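Local coordinates for serine proteinase inhibitor A (Sagittaria sagittifolia, PDB 3E8L), which inhibits serine proteases of the trypsin and chymotrypsin type, probably binding one molecule of each at the same time through two reactive sites on a beta-trefoil scaffold, at residues 11-14 / 15-19; 134-138 / 139-143. The protein carries 2 engineered substitutions. One frame throughout, in Å; residues are numbered along the deposited sequence.

Contact 1 of 2, residues 11-14 / 15-19; sequences VVDS and DGDAV
D13 turns its carboxylate onto the turn it opens, and OD1 takes two backbone N-H groups there. D15 N reaches D13 OD1 at 2.7 Å from the anti side, while D17 N comes to the same OD1 at 3.1 Å from the opposite face of the carboxylate plane. CG of D13 sits between its own backbone N and carbonyl carbon (chi1 61°), which swings the group over the chain ahead. A water lies between the other oxygen, OD2, and A18 O, though its leg to OD2 is suspiciously short. D13, D15 and D17 bring three carboxylates close together; K183 forms salt bridges with all three and probably offsets their mutual repulsion.

Backbone bonds tie the two arms. D13 N donates to D17 O at 2.8 Å and V19 N to V11 O, also at 2.8 Å, with V12 and A18 bridged between them. Apolar contact is slight: CG1 of V11 meets CG2 of V19 at 3.9 Å, beside F181 and M79.

At the tip, G16 N bonds to D13 O at 2.9 Å, closing a type I beta turn from D13 to G16. With the D13 OD1 to D15 N bond, this is an Asx turn overlapping a type I beta turn, in the loop ahead of strand 30-34.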
loop_
_atom_site.group_PDB
_atom_site.type_symbol
_atom_site.label_atom_id
_atom_site.label_comp_id
_atom_site.label_asym_id
_atom_site.label_seq_id
_atom_site.Cartn_x
_atom_site.Cartn_y
_atom_site.Cartn_z
ATOM N N VAL A 11 -0.540 -12.133 16.112
ATOM C CA VAL A 11 -0.536 -13.176 15.104
ATOM C C VAL A 11 0.726 -14.000 15.334
ATOM O O VAL A 11 1.832 -13.457 15.406
ATOM C CB VAL A 11 -0.534 -12.579 13.697
ATOM C CG1 VAL A 11 -0.330 -13.657 12.626
ATOM C CG2 VAL A 11 -1.789 -11.833 13.469
ATOM N N VAL A 12 0.563 -15.303 15.490
ATOM C CA VAL A 12 1.731 -16.131 15.722
ATOM C C VAL A 12 2.136 -16.856 14.439
ATOM O O VAL A 12 1.316 -17.072 13.540
ATOM C CB VAL A 12 1.585 -17.075 16.939
ATOM C CG1 VAL A 12 1.558 -16.267 18.222
ATOM C CG2 VAL A 12 0.349 -17.952 16.816
ATOM N N ASP A 13 3.418 -17.190 14.346
ATOM C CA ASP A 13 3.909 -17.985 13.226
ATOM C C ASP A 13 3.691 -19.467 13.551
ATOM O O ASP A 13 3.190 -19.799 14.642
ATOM C CB ASP A 13 5.381 -17.646 12.912
ATOM C CG ASP A 13 6.330 -17.934 14.076
ATOM O OD1 ASP A 13 6.092 -18.910 14.823
ATOM O OD2 ASP A 13 7.335 -17.192 14.230
ATOM N N SER A 14 4.075 -20.345 12.618
ATOM C CA SER A 14 3.971 -21.798 12.806
ATOM C C SER A 14 4.688 -22.326 14.070
ATOM O O SER A 14 4.358 -23.398 14.551
ATOM C CB SER A 14 4.443 -22.549 11.562
ATOM O OG SER A 14 5.823 -22.316 11.337
ATOM N N ASP A 15 5.642 -21.570 14.607
ATOM C CA ASP A 15 6.327 -21.967 15.839
ATOM C C ASP A 15 5.677 -21.443 17.121
ATOM O O ASP A 15 6.072 -21.825 18.221
ATOM C CB ASP A 15 7.790 -21.513 15.808
ATOM C CG ASP A 15 8.569 -22.121 14.660
ATOM O OD1 ASP A 15 8.360 -23.311 14.347
ATOM O OD2 ASP A 15 9.391 -21.396 14.066
ATOM N N GLY A 16 4.692 -20.566 16.988
ATOM C CA GLY A 16 4.043 -19.971 18.153
ATOM C C GLY A 16 4.640 -18.635 18.560
ATOM O O GLY A 16 4.263 -18.075 19.594
ATOM N N ASP A 17 5.578 -18.127 17.757
ATOM C CA ASP A 17 6.214 -16.847 18.034
ATOM C C ASP A 17 5.487 -15.722 17.290
ATOM O O ASP A 17 5.048 -15.891 16.151
ATOM C CB ASP A 17 7.683 -16.862 17.630
ATOM C CG ASP A 17 8.518 -17.864 18.426
ATOM O OD1 ASP A 17 8.294 -18.046 19.656
ATOM O OD2 ASP A 17 9.435 -18.461 17.811
ATOM N N ALA A 18 5.381 -14.564 17.919
ATOM C CA ALA A 18 4.690 -13.461 17.300
ATOM C C ALA A 18 5.336 -13.105 15.955
ATOM O O ALA A 18 6.562 -13.087 15.808
ATOM C CB ALA A 18 4.651 -12.255 18.237
ATOM N N VAL A 19 4.494 -12.829 14.967
ATOM C CA VAL A 19 4.971 -12.448 13.659
ATOM C C VAL A 19 5.496 -11.019 13.727
ATOM O O VAL A 19 4.770 -10.076 14.067
ATOM C CB VAL A 19 3.864 -12.606 12.614
ATOM C CG1 VAL A 19 4.294 -11.990 11.270
ATOM C CG2 VAL A 19 3.505 -14.089 12.459
HETATM O O HOH W 1 8.166 -14.925 14.524
HETATM O O HOH W 2 7.542 -20.525 11.729
#

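Contact 2 of 2, residues 134-138 / 139-143; sequences RSTEE and TGVYK
E138 and V141 meet across the bend of the hairpin, their side chains crossing at a slant. The aliphatic part of the glutamate does the touching: CG of E138 lies 3.6 Å from CG2 of V141. A chi1 of 49° sets E138 CG between its backbone N and carbonyl carbon, and the extended chain carries CD of E138 past CG2 of V141 as well. V141 directs its CB toward the opposite arm and also packs on A35, T178 and Q180.

T136 faces V141 from the first arm, but its side chain meets mainly backbone: OG1 of T136 is 3.3 Å from V141 O, at too poor an angle for a hydrogen bond. K143 crosses T136 at about a right angle, its chain bent in the outer half, and brings CE to 3.7 Å from T136 OG1.

Y142 turns the edge of its ring to the first arm. Near the ring plane, R134 O approaches CD1 of Y142 to 3.4 Å, while the ring's far end carries OH to the backbone N of V12. R134 extends away, with NE in a salt bridge to E132 and NH2 bonded to C156 O. Another protein chain meets this arm: S135 OG hydrogen-bonds to a polar side chain there and R134 packs on an aromatic one.

The backbones are joined at R134 and K143, an antiparallel hydrogen-bonded pair: R134 N to K143 O is 2.8 Å, and K143 N to R134 O is 3.0 Å. Next to the turn, a water accepts from T136 N and probably donates to V141 O, bridging the arms. A type II turn from E138 to V141 has G140 at positive phi, and its V141 N to E138 O bond is weak at 3.3 Å. The chemistry implies a hairpin end held by two good backbone bonds, a weak one across the turn, a water bridge and aliphatic contact; no salt bridge joins the arms.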
loop_
_atom_site.group_PDB
_atom_site.type_symbol
_atom_site.label_atom_id
_atom_site.label_comp_id
_atom_site.label_asym_id
_atom_site.label_seq_id
_atom_site.Cartn_x
_atom_site.Cartn_y
_atom_site.Cartn_z
ATOM N N ARG A 134 -7.065 -12.653 10.217
ATOM C CA ARG A 134 -8.214 -12.854 11.081
ATOM C C ARG A 134 -8.100 -14.228 11.713
ATOM O O ARG A 134 -7.583 -15.163 11.085
ATOM C CB ARG A 134 -9.515 -12.754 10.282
ATOM C CG ARG A 134 -9.958 -11.349 10.013
ATOM C CD ARG A 134 -11.274 -11.354 9.275
ATOM N NE ARG A 134 -11.623 -10.013 8.807
ATOM C CZ ARG A 134 -12.511 -9.754 7.855
ATOM N NH1 ARG A 134 -13.155 -10.735 7.247
ATOM N NH2 ARG A 134 -12.753 -8.499 7.517
ATOM N N SER A 135 -8.595 -14.354 12.941
ATOM C CA SER A 135 -8.484 -15.607 13.683
ATOM C C SER A 135 -9.379 -16.723 13.140
ATOM O O SER A 135 -10.379 -16.482 12.447
ATOM C CB SER A 135 -8.770 -15.374 15.161
ATOM O OG SER A 135 -10.142 -15.074 15.338
ATOM N N THR A 136 -8.989 -17.945 13.487
ATOM C CA THR A 136 -9.691 -19.177 13.111
ATOM C C THR A 136 -9.880 -19.956 14.395
ATOM O O THR A 136 -9.323 -19.571 15.422
ATOM C CB THR A 136 -8.854 -19.956 12.048
ATOM O OG1 THR A 136 -8.983 -19.280 10.788
ATOM C CG2 THR A 136 -9.275 -21.397 11.869
ATOM N N GLU A 137 -10.671 -21.030 14.341
ATOM C CA GLU A 137 -10.900 -21.916 15.476
ATOM C C GLU A 137 -9.607 -22.475 16.044
ATOM O O GLU A 137 -9.561 -22.876 17.218
ATOM C CB GLU A 137 -11.790 -23.097 15.069
ATOM C CG GLU A 137 -13.220 -22.750 14.673
ATOM C CD GLU A 137 -14.074 -22.219 15.830
ATOM O OE1 GLU A 137 -13.572 -22.132 16.975
ATOM O OE2 GLU A 137 -15.258 -21.877 15.583
ATOM N N GLU A 138 -8.573 -22.557 15.205
ATOM C CA GLU A 138 -7.292 -23.079 15.670
ATOM C C GLU A 138 -6.178 -22.048 15.669
ATOM O O GLU A 138 -6.004 -21.296 14.701
ATOM C CB GLU A 138 -6.883 -24.354 14.931
ATOM C CG GLU A 138 -6.975 -24.295 13.428
ATOM C CD GLU A 138 -6.488 -25.579 12.753
ATOM O OE1 GLU A 138 -6.855 -25.772 11.568
ATOM O OE2 GLU A 138 -5.753 -26.388 13.390
ATOM N N THR A 139 -5.419 -22.022 16.759
ATOM C CA THR A 139 -4.414 -20.992 16.933
ATOM C C THR A 139 -3.257 -21.182 15.934
ATOM O O THR A 139 -2.918 -22.303 15.573
ATOM C CB THR A 139 -3.942 -20.858 18.417
ATOM O OG1 THR A 139 -2.621 -21.401 18.566
ATOM C CG2 THR A 139 -4.950 -21.518 19.420
ATOM N N GLY A 140 -2.704 -20.069 15.460
ATOM C CA GLY A 140 -1.683 -20.068 14.403
ATOM C C GLY A 140 -2.170 -20.355 12.989
ATOM O O GLY A 140 -1.362 -20.584 12.094
ATOM N N VAL A 141 -3.487 -20.347 12.786
ATOM C CA VAL A 141 -4.098 -20.605 11.485
ATOM C C VAL A 141 -5.075 -19.465 11.219
ATOM O O VAL A 141 -5.946 -19.175 12.057
ATOM C CB VAL A 141 -4.847 -21.978 11.443
ATOM C CG1 VAL A 141 -5.410 -22.233 10.072
ATOM C CG2 VAL A 141 -3.935 -23.121 11.808
ATOM N N TYR A 142 -4.940 -18.812 10.064
ATOM C CA TYR A 142 -5.660 -17.568 9.836
ATOM C C TYR A 142 -6.354 -17.472 8.498
ATOM O O TYR A 142 -5.998 -18.157 7.553
ATOM C CB TYR A 142 -4.718 -16.367 10.012
ATOM C CG TYR A 142 -3.980 -16.385 11.332
ATOM C CD1 TYR A 142 -4.566 -15.866 12.492
ATOM C CD2 TYR A 142 -2.699 -16.945 11.425
ATOM C CE1 TYR A 142 -3.898 -15.890 13.707
ATOM C CE2 TYR A 142 -2.025 -16.986 12.634
ATOM C CZ TYR A 142 -2.627 -16.453 13.782
ATOM O OH TYR A 142 -1.947 -16.488 14.990
ATOM N N LYS A 143 -7.352 -16.599 8.445
ATOM C CA LYS A 143 -7.974 -16.191 7.204
ATOM C C LYS A 143 -7.425 -14.814 6.869
ATOM O O LYS A 143 -7.291 -13.975 7.767
ATOM C CB LYS A 143 -9.505 -16.145 7.371
ATOM C CG LYS A 143 -10.195 -17.472 7.016
ATOM C CD LYS A 143 -11.665 -17.526 7.420
ATOM C CE LYS A 143 -11.872 -18.311 8.698
ATOM N NZ LYS A 143 -13.111 -19.173 8.660
HETATM O O HOH W 3 -6.523 -18.387 14.543
#

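How the contacts relate
Contact 1 comes first along the chain, in the loop before strand 30-34; contact 2 follows much later, at the turn of the hairpin formed by strands 130-135 and 142-147, the last two strands of a four-stranded antiparallel sheet. Their centres lie 11 Å apart on the same side of the molecule, and they touch directly: V12 N and Y142 OH are 2.8 Å apart, probably a hydrogen bond, and CG2 of V12 packs on CA of G140. Strand 179-183 contacts both, with F181 meeting V11, V19 and Y142. The N-terminal segment, the hairpin and the C-terminal strand of the beta-trefoil are thus drawn together.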